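Local coordinates for uncharacterized protein (Thermus thermophilus HB8, PDB 6SCE) that probably acts in type III CRISPR defence as a DNA nuclease that is switched on by binding cyclic oligoadenylate, at residues P166-A171 with V180-R185; R315-L320 with V341-S346; G448-A453 with E502-S507. One frame throughout, in Å; residues are numbered along the deposited sequence.

Overall arrangement
The three contacts follow one another along the chain, each closing before the next opens. Contact 1 pairs neighbouring strands of a six-stranded mixed sheet, contact 2 pairs strands 316-321 and 342-347 at one margin of a seven-stranded sheet, and contact 3 packs helix 447-458 against helix 499-513, beside the last sheet. They share no helix, strand or sheet. The centres of contacts 1 and 2 lie about 39 Å apart, those of 2 and 3 about 42 Å, and those of 1 and 3 about 54 Å. Nearest atoms are about 8, 7 and 22 Å from the bound nucleic acid, respectively. The folds are consistent with CARF-like sensing sheets apart from a probable C-terminal nuclease domain.

Contact 1: P166-A171 with V180-R185; sequences PGAQAA and VFVVHR
The carbonyl oxygen Val183 O is gripped by two donors, the backbone amide of Gln169 and a water. This is the heart of an antiparallel beta hairpin, strands 169-172 and 179-184, and the bond from Gln169 N to Val183 O is 2.9 Å long and almost perfectly straight at the hydrogen. The same water also lies beside Gln169 OE1, but so close that this second link is best taken with caution; OE1 has a firmer partner in the backbone N of Leu140, which ties the strand to helix 140-148. The return bond, Val183 N to Gln169 O at 2.8 Å, closes the hydrogen-bonded pair. Ala171 and Phe181 repeat the pattern, Ala171 N reaching Phe181 O at 2.8 Å in the carbonyl plane. Between them lies the non-hydrogen-bonded pair of Ala170 and Val182. On their face of the sheet Ala170 CB packs 4.1 Å from Val182 CG2, and strand 156-158 adds Val158 to this patch. Beyond Gln169 the backbone bonds stop, and the ring of His184 lies beside 166-168. With CG anti to the backbone N (chi1 -179°), its edge is turned to the loop: His184 ND1 stands 3.6 Å from Ala168 CB, and His184 CE1 meets Pro166 O in the ring plane at 3.4 Å.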
loop_
_atom_site.group_PDB
_atom_site.type_symbol
_atom_site.label_atom_id
_atom_site.label_comp_id
_atom_site.label_asym_id
_atom_site.label_seq_id
_atom_site.Cartn_x
_atom_site.Cartn_y
_atom_site.Cartn_z
ATOM N N PRO A 166 12.006 27.275 0.849
ATOM C CA PRO A 166 11.440 28.390 0.091
ATOM C C PRO A 166 10.726 27.919 -1.173
ATOM O O PRO A 166 11.161 26.965 -1.807
ATOM C CB PRO A 166 12.680 29.238 -0.277
ATOM C CG PRO A 166 13.686 28.923 0.787
ATOM C CD PRO A 166 13.440 27.477 1.161
ATOM N N GLY A 167 9.635 28.580 -1.528
ATOM C CA GLY A 167 8.976 28.282 -2.777
ATOM C C GLY A 167 7.695 27.493 -2.629
ATOM O O GLY A 167 6.923 27.434 -3.566
ATOM N N ALA A 168 7.436 26.931 -1.446
ATOM C CA ALA A 168 6.197 26.209 -1.216
ATOM C C ALA A 168 4.988 27.111 -1.347
ATOM O O ALA A 168 5.032 28.290 -1.007
ATOM C CB ALA A 168 6.199 25.550 0.154
ATOM N N GLN A 169 3.898 26.540 -1.825
ATOM C CA GLN A 169 2.611 27.212 -1.854
ATOM C C GLN A 169 1.646 26.388 -0.994
ATOM O O GLN A 169 1.729 25.140 -0.948
ATOM C CB GLN A 169 2.048 27.252 -3.281
ATOM C CG GLN A 169 2.889 27.930 -4.387
ATOM C CD GLN A 169 2.354 27.536 -5.785
ATOM O OE1 GLN A 169 2.510 26.358 -6.247
ATOM N NE2 GLN A 169 1.685 28.498 -6.460
ATOM N N ALA A 170 0.684 27.043 -0.364
ATOM C CA ALA A 170 -0.215 26.337 0.546
ATOM C C ALA A 170 -1.645 26.810 0.462
ATOM O O ALA A 170 -1.939 27.949 0.068
ATOM C CB ALA A 170 0.294 26.432 1.971
ATOM N N ALA A 171 -2.547 25.914 0.814
ATOM C CA ALA A 171 -3.969 26.225 0.858
ATOM C C ALA A 171 -4.595 25.645 2.107
ATOM O O ALA A 171 -4.305 24.523 2.495
ATOM C CB ALA A 171 -4.667 25.653 -0.340
ATOM N N VAL A 180 -3.069 21.615 6.504
ATOM C CA VAL A 180 -2.826 22.563 5.421
ATOM C C VAL A 180 -2.330 21.767 4.221
ATOM O O VAL A 180 -1.460 20.924 4.398
ATOM C CB VAL A 180 -1.736 23.579 5.813
ATOM C CG1 VAL A 180 -1.572 24.641 4.734
ATOM C CG2 VAL A 180 -2.060 24.239 7.148
ATOM N N PHE A 181 -2.855 22.066 3.027
ATOM C CA PHE A 181 -2.448 21.375 1.811
ATOM C C PHE A 181 -1.301 22.162 1.204
ATOM O O PHE A 181 -1.488 23.320 0.792
ATOM C CB PHE A 181 -3.631 21.340 0.849
ATOM C CG PHE A 181 -3.357 20.553 -0.405
ATOM C CD1 PHE A 181 -3.349 19.174 -0.354
ATOM C CD2 PHE A 181 -3.134 21.195 -1.620
ATOM C CE1 PHE A 181 -3.106 18.414 -1.492
ATOM C CE2 PHE A 181 -2.901 20.444 -2.766
ATOM C CZ PHE A 181 -2.878 19.063 -2.698
ATOM N N VAL A 182 -0.105 21.573 1.174
ATOM C CA VAL A 182 1.078 22.271 0.735
ATOM C C VAL A 182 1.577 21.622 -0.574
ATOM O O VAL A 182 1.666 20.398 -0.682
ATOM C CB VAL A 182 2.196 22.240 1.827
ATOM C CG1 VAL A 182 3.418 23.042 1.427
ATOM C CG2 VAL A 182 1.654 22.777 3.162
ATOM N N VAL A 183 1.868 22.447 -1.559
ATOM C CA VAL A 183 2.535 22.000 -2.808
ATOM C C VAL A 183 3.901 22.620 -2.889
ATOM O O VAL A 183 4.067 23.839 -2.880
ATOM C CB VAL A 183 1.702 22.292 -4.051
ATOM C CG1 VAL A 183 2.469 21.913 -5.310
ATOM C CG2 VAL A 183 0.381 21.540 -3.964
ATOM N N HIS A 184 4.895 21.763 -2.917
ATOM C CA HIS A 184 6.280 22.174 -2.948
ATOM C C HIS A 184 7.012 21.396 -4.014
ATOM O O HIS A 184 7.017 20.153 -3.982
ATOM C CB HIS A 184 6.928 21.897 -1.617
ATOM C CG HIS A 184 8.357 22.318 -1.564
ATOM N ND1 HIS A 184 8.741 23.643 -1.599
ATOM C CD2 HIS A 184 9.495 21.595 -1.489
ATOM C CE1 HIS A 184 10.059 23.710 -1.560
ATOM N NE2 HIS A 184 10.540 22.483 -1.472
ATOM N N ARG A 185 7.576 22.140 -4.975
ATOM C CA ARG A 185 8.351 21.616 -6.095
ATOM C C ARG A 185 7.587 20.464 -6.778
ATOM O O ARG A 185 8.136 19.407 -7.051
ATOM C CB ARG A 185 9.754 21.190 -5.670
ATOM C CG ARG A 185 10.561 22.352 -5.059
ATOM C CD ARG A 185 11.933 21.932 -4.563
ATOM N NE ARG A 185 12.825 21.573 -5.655
ATOM C CZ ARG A 185 13.974 20.895 -5.522
ATOM N NH1 ARG A 185 14.422 20.499 -4.331
ATOM N NH2 ARG A 185 14.700 20.607 -6.599
HETATM O O HOH W 1 7.842 24.914 -4.795
HETATM O O HOH W 2 4.471 25.157 -5.379
#

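Contact 2: R315-L320 with V341-S346; sequences REVYLL and VRVHRS
A parallel beta-alpha-beta crossover brings Glu316 beside Arg342 and His344: strand 316-321 runs out, helix 326-338 returns, and strand 342-347 lies alongside the first. Five backbone hydrogen bonds zip the two strands, among them Val317 N to Arg342 O at 2.8 Å and His344 N to Val317 O at 2.9 Å. One face carries a polar cluster. His344 NE2 donates to Glu316 OE1 at 2.7 Å, with the oxygen almost in the ring plane although carboxylate and ring are turned 50° apart. Glu316 OE2 makes a longer salt bridge, 3.4 Å, to Arg342 NH1 and accepts from the backbone N of Gln289, so both oxygens are engaged. With its CG anti to the carbonyl carbon (chi1 -49°), His344 lays its ring along Tyr318: His344 CD2 sits over one face of the Tyr318 ring, 3.4 Å from Tyr318 CZ, the planes tilted by 33°. Tyr318 OH itself bonds Pro286 O. On the other face, Val317 CG1 touches Val343 CG2 at 3.7 Å; here helix 326-338 packs, Phe336 touching both valines while Arg345 pairs with Glu333. Such strand-helix-strand units build the Rossmann-like sheets of CARF domains, as probably here.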
loop_
_atom_site.group_PDB
_atom_site.type_symbol
_atom_site.label_atom_id
_atom_site.label_comp_id
_atom_site.label_asym_id
_atom_site.label_seq_id
_atom_site.Cartn_x
_atom_site.Cartn_y
_atom_site.Cartn_z
ATOM N N ARG A 315 16.611 -20.040 -3.043
ATOM C CA ARG A 315 17.702 -20.292 -2.115
ATOM C C ARG A 315 18.498 -19.005 -1.856
ATOM O O ARG A 315 19.124 -18.872 -0.818
ATOM C CB ARG A 315 18.604 -21.419 -2.637
ATOM C CG ARG A 315 17.892 -22.764 -2.773
ATOM C CD ARG A 315 18.884 -23.915 -2.936
ATOM N NE ARG A 315 18.299 -25.240 -2.726
ATOM C CZ ARG A 315 17.731 -25.975 -3.677
ATOM N NH1 ARG A 315 17.652 -25.519 -4.916
ATOM N NH2 ARG A 315 17.239 -27.175 -3.384
ATOM N N GLU A 316 18.475 -18.065 -2.807
ATOM C CA GLU A 316 19.094 -16.750 -2.639
ATOM C C GLU A 316 18.126 -15.670 -3.145
ATOM O O GLU A 316 17.455 -15.853 -4.164
ATOM C CB GLU A 316 20.414 -16.624 -3.414
ATOM C CG GLU A 316 21.448 -17.687 -3.074
ATOM C CD GLU A 316 22.866 -17.316 -3.455
ATOM O OE1 GLU A 316 23.275 -16.144 -3.316
ATOM O OE2 GLU A 316 23.598 -18.224 -3.875
ATOM N N VAL A 317 18.065 -14.573 -2.413
ATOM C CA VAL A 317 17.215 -13.466 -2.765
ATOM C C VAL A 317 18.060 -12.211 -2.795
ATOM O O VAL A 317 18.929 -12.006 -1.950
ATOM C CB VAL A 317 15.990 -13.353 -1.836
ATOM C CG1 VAL A 317 16.391 -13.117 -0.393
ATOM C CG2 VAL A 317 15.072 -12.237 -2.312
ATOM N N TYR A 318 17.822 -11.387 -3.796
ATOM C CA TYR A 318 18.505 -10.117 -3.929
ATOM C C TYR A 318 17.461 -9.037 -3.819
ATOM O O TYR A 318 16.516 -9.062 -4.593
ATOM C CB TYR A 318 19.172 -10.014 -5.286
ATOM C CG TYR A 318 20.362 -10.947 -5.462
ATOM C CD1 TYR A 318 20.174 -12.285 -5.750
ATOM C CD2 TYR A 318 21.671 -10.467 -5.368
ATOM C CE1 TYR A 318 21.260 -13.142 -5.923
ATOM C CE2 TYR A 318 22.756 -11.312 -5.525
ATOM C CZ TYR A 318 22.554 -12.647 -5.801
ATOM O OH TYR A 318 23.634 -13.504 -5.983
ATOM N N LEU A 319 17.610 -8.160 -2.832
ATOM C CA LEU A 319 16.626 -7.154 -2.480
ATOM C C LEU A 319 17.235 -5.770 -2.604
ATOM O O LEU A 319 18.252 -5.493 -1.974
ATOM C CB LEU A 319 16.114 -7.371 -1.054
ATOM C CG LEU A 319 15.441 -8.693 -0.735
ATOM C CD1 LEU A 319 15.125 -8.839 0.738
ATOM C CD2 LEU A 319 14.178 -8.835 -1.590
ATOM N N LEU A 320 16.640 -4.905 -3.428
ATOM C CA LEU A 320 17.098 -3.535 -3.597
ATOM C C LEU A 320 16.032 -2.555 -3.226
ATOM O O LEU A 320 14.880 -2.731 -3.594
ATOM C CB LEU A 320 17.504 -3.283 -5.055
ATOM C CG LEU A 320 18.646 -4.109 -5.629
ATOM C CD1 LEU A 320 18.927 -3.741 -7.091
ATOM C CD2 LEU A 320 19.892 -3.936 -4.803
ATOM N N VAL A 341 16.870 -18.655 3.587
ATOM C CA VAL A 341 17.251 -18.117 2.285
ATOM C C VAL A 341 18.422 -17.184 2.453
ATOM O O VAL A 341 18.383 -16.347 3.329
ATOM C CB VAL A 341 16.078 -17.345 1.621
ATOM C CG1 VAL A 341 16.479 -16.828 0.248
ATOM C CG2 VAL A 341 14.869 -18.254 1.487
ATOM N N ARG A 342 19.447 -17.307 1.616
ATOM C CA ARG A 342 20.554 -16.338 1.646
ATOM C C ARG A 342 20.105 -14.984 1.074
ATOM O O ARG A 342 19.600 -14.916 -0.044
ATOM C CB ARG A 342 21.764 -16.816 0.863
ATOM C CG ARG A 342 23.004 -15.953 1.086
ATOM C CD ARG A 342 24.186 -16.406 0.250
ATOM N NE ARG A 342 24.838 -17.558 0.855
ATOM C CZ ARG A 342 24.771 -18.822 0.425
ATOM N NH1 ARG A 342 24.095 -19.179 -0.679
ATOM N NH2 ARG A 342 25.421 -19.754 1.117
ATOM N N VAL A 343 20.318 -13.923 1.833
ATOM C CA VAL A 343 19.867 -12.588 1.439
ATOM C C VAL A 343 21.028 -11.678 1.047
ATOM O O VAL A 343 22.004 -11.562 1.775
ATOM C CB VAL A 343 19.107 -11.908 2.569
ATOM C CG1 VAL A 343 18.684 -10.503 2.142
ATOM C CG2 VAL A 343 17.905 -12.741 2.959
ATOM N N HIS A 344 20.900 -11.018 -0.093
ATOM C CA HIS A 344 21.794 -9.942 -0.486
ATOM C C HIS A 344 20.934 -8.704 -0.680
ATOM O O HIS A 344 19.860 -8.779 -1.283
ATOM C CB HIS A 344 22.477 -10.288 -1.775
ATOM C CG HIS A 344 23.074 -11.656 -1.797
ATOM N ND1 HIS A 344 24.239 -11.972 -1.123
ATOM C CD2 HIS A 344 22.679 -12.790 -2.420
ATOM C CE1 HIS A 344 24.529 -13.244 -1.329
ATOM N NE2 HIS A 344 23.604 -13.760 -2.119
ATOM N N ARG A 345 21.407 -7.575 -0.187
ATOM C CA ARG A 345 20.647 -6.350 -0.219
ATOM C C ARG A 345 21.565 -5.258 -0.607
ATOM O O ARG A 345 22.756 -5.331 -0.325
ATOM C CB ARG A 345 20.064 -6.042 1.152
ATOM C CG ARG A 345 21.059 -6.185 2.300
ATOM C CD ARG A 345 20.393 -5.894 3.637
ATOM N NE ARG A 345 20.389 -4.466 3.901
ATOM C CZ ARG A 345 19.860 -3.886 4.973
ATOM N NH1 ARG A 345 19.245 -4.601 5.918
ATOM N NH2 ARG A 345 19.926 -2.565 5.079
ATOM N N SER A 346 21.022 -4.226 -1.226
ATOM C CA SER A 346 21.762 -3.015 -1.433
ATOM C C SER A 346 20.804 -1.848 -1.486
ATOM O O SER A 346 19.623 -2.022 -1.830
ATOM C CB SER A 346 22.580 -3.097 -2.733
ATOM O OG SER A 346 23.510 -2.020 -2.800
#

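Contact 3: G448-A453 with E502-S507; sequences GLLALA and EYAVYS
Tyr503 drives the edge of its ring between Leu450 and Ala453 of the neighbouring helix. The two segments have axes 9.3 Å apart and N-to-C directions 131° from each other, and the contacts between them are van der Waals. The torsion of Tyr503 explains the approach: CG is anti to the backbone N (chi1 -176°), which carries the ring toward helix 447-458, where Tyr503 CE2 arrives 3.8 Å from Leu450 N and Tyr503 CD2 4.2 Å from Ala453 CB. The far end of the ring is fixed by the bond from OH to Arg444 O, and Trp480 meets the ring edge-to-face. Leu450 answers with the same first torsion (chi1 176°), extending its chain to the other helix; Leu450 CD1 lies against Ala504 and Ser507, 3.9 Å from Ala504 CA and 4.0 Å from Ser507 CB. Ser507 OG is folded back along its own helix to donate to Tyr503 O at 2.8 Å. That carbonyl also takes Ser507 N, the two donors coming from opposite faces of its plane, while OG rests above the tyrosine ring near its rim. With the hydroxyl gone, as in an alanine here, Tyr503 O is likely to lose its side-chain donor, and the ring the OG contact near its rim. The whole is an oblique helix-helix packing, an aromatic edge inserted between residues of the partner helix, beside the mixed sheet of the C-terminal, probably nuclease, domain.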
loop_
_atom_site.group_PDB
_atom_site.type_symbol
_atom_site.label_atom_id
_atom_site.label_comp_id
_atom_site.label_asym_id
_atom_site.label_seq_id
_atom_site.Cartn_x
_atom_site.Cartn_y
_atom_site.Cartn_z
ATOM N N GLY A 448 -17.679 -29.988 19.715
ATOM C CA GLY A 448 -18.308 -29.891 21.032
ATOM C C GLY A 448 -18.052 -28.558 21.698
ATOM O O GLY A 448 -18.942 -27.977 22.307
ATOM N N LEU A 449 -16.823 -28.068 21.580
ATOM C CA LEU A 449 -16.474 -26.757 22.116
ATOM C C LEU A 449 -17.202 -25.626 21.362
ATOM O O LEU A 449 -17.581 -24.609 21.954
ATOM C CB LEU A 449 -14.955 -26.584 22.080
ATOM C CG LEU A 449 -14.293 -25.547 22.984
ATOM C CD1 LEU A 449 -14.997 -25.395 24.325
ATOM C CD2 LEU A 449 -12.832 -25.928 23.181
ATOM N N LEU A 450 -17.426 -25.828 20.065
ATOM C CA LEU A 450 -18.178 -24.879 19.238
ATOM C C LEU A 450 -19.654 -24.797 19.646
ATOM O O LEU A 450 -20.237 -23.706 19.653
ATOM C CB LEU A 450 -18.081 -25.261 17.754
ATOM C CG LEU A 450 -18.919 -24.397 16.803
ATOM C CD1 LEU A 450 -18.503 -22.928 16.889
ATOM C CD2 LEU A 450 -18.817 -24.912 15.377
ATOM N N ALA A 451 -20.259 -25.949 19.944
ATOM C CA ALA A 451 -21.637 -25.998 20.493
ATOM C C ALA A 451 -21.774 -25.172 21.770
ATOM O O ALA A 451 -22.719 -24.384 21.903
ATOM C CB ALA A 451 -22.058 -27.436 20.750
ATOM N N LEU A 452 -20.830 -25.332 22.696
ATOM C CA LEU A 452 -20.828 -24.546 23.934
ATOM C C LEU A 452 -20.767 -23.058 23.620
ATOM O O LEU A 452 -21.649 -22.281 23.999
ATOM C CB LEU A 452 -19.642 -24.935 24.839
ATOM C CG LEU A 452 -19.863 -26.085 25.831
ATOM C CD1 LEU A 452 -20.649 -27.234 25.206
ATOM C CD2 LEU A 452 -18.531 -26.569 26.389
ATOM N N ALA A 453 -19.714 -22.665 22.905
ATOM C CA ALA A 453 -19.563 -21.285 22.471
ATOM C C ALA A 453 -20.864 -20.761 21.869
ATOM O O ALA A 453 -21.319 -19.670 22.225
ATOM C CB ALA A 453 -18.415 -21.172 21.459
ATOM N N GLU A 502 -15.435 -14.941 19.229
ATOM C CA GLU A 502 -14.141 -15.110 18.536
ATOM C C GLU A 502 -13.881 -16.542 18.130
ATOM O O GLU A 502 -13.387 -16.792 17.034
ATOM C CB GLU A 502 -12.976 -14.647 19.409
ATOM C CG GLU A 502 -12.938 -13.159 19.665
ATOM C CD GLU A 502 -11.920 -12.779 20.707
ATOM O OE1 GLU A 502 -11.125 -13.659 21.124
ATOM O OE2 GLU A 502 -11.904 -11.587 21.083
ATOM N N TYR A 503 -14.187 -17.495 19.010
ATOM C CA TYR A 503 -13.989 -18.905 18.683
ATOM C C TYR A 503 -14.965 -19.398 17.628
ATOM O O TYR A 503 -14.589 -20.172 16.743
ATOM C CB TYR A 503 -14.088 -19.795 19.917
ATOM C CG TYR A 503 -13.778 -21.224 19.580
ATOM C CD1 TYR A 503 -12.488 -21.602 19.240
ATOM C CD2 TYR A 503 -14.776 -22.197 19.562
ATOM C CE1 TYR A 503 -12.188 -22.909 18.914
ATOM C CE2 TYR A 503 -14.487 -23.512 19.229
ATOM C CZ TYR A 503 -13.187 -23.865 18.904
ATOM O OH TYR A 503 -12.869 -25.165 18.570
ATOM N N ALA A 504 -16.216 -18.959 17.724
ATOM C CA ALA A 504 -17.222 -19.284 16.705
ATOM C C ALA A 504 -16.843 -18.709 15.346
ATOM O O ALA A 504 -17.001 -19.362 14.318
ATOM C CB ALA A 504 -18.582 -18.739 17.112
ATOM N N VAL A 505 -16.393 -17.463 15.337
ATOM C CA VAL A 505 -16.052 -16.833 14.070
ATOM C C VAL A 505 -14.867 -17.578 13.454
ATOM O O VAL A 505 -14.934 -17.973 12.298
ATOM C CB VAL A 505 -15.799 -15.325 14.221
ATOM C CG1 VAL A 505 -15.167 -14.737 12.951
ATOM C CG2 VAL A 505 -17.121 -14.617 14.507
ATOM N N TYR A 506 -13.815 -17.796 14.241
ATOM C CA TYR A 506 -12.661 -18.564 13.794
ATOM C C TYR A 506 -13.013 -19.956 13.277
ATOM O O TYR A 506 -12.443 -20.422 12.274
ATOM C CB TYR A 506 -11.637 -18.692 14.909
ATOM C CG TYR A 506 -10.675 -19.849 14.731
ATOM C CD1 TYR A 506 -9.565 -19.739 13.898
ATOM C CD2 TYR A 506 -10.886 -21.063 15.385
ATOM C CE1 TYR A 506 -8.685 -20.799 13.735
ATOM C CE2 TYR A 506 -10.005 -22.117 15.240
ATOM C CZ TYR A 506 -8.915 -21.987 14.404
ATOM O OH TYR A 506 -8.055 -23.045 14.252
ATOM N N SER A 507 -13.940 -20.630 13.953
ATOM C CA SER A 507 -14.289 -21.995 13.565
ATOM C C SER A 507 -14.958 -22.013 12.215
ATOM O O SER A 507 -14.604 -22.815 11.364
ATOM C CB SER A 507 -15.187 -22.674 14.622
ATOM O OG SER A 507 -14.473 -22.869 15.841
#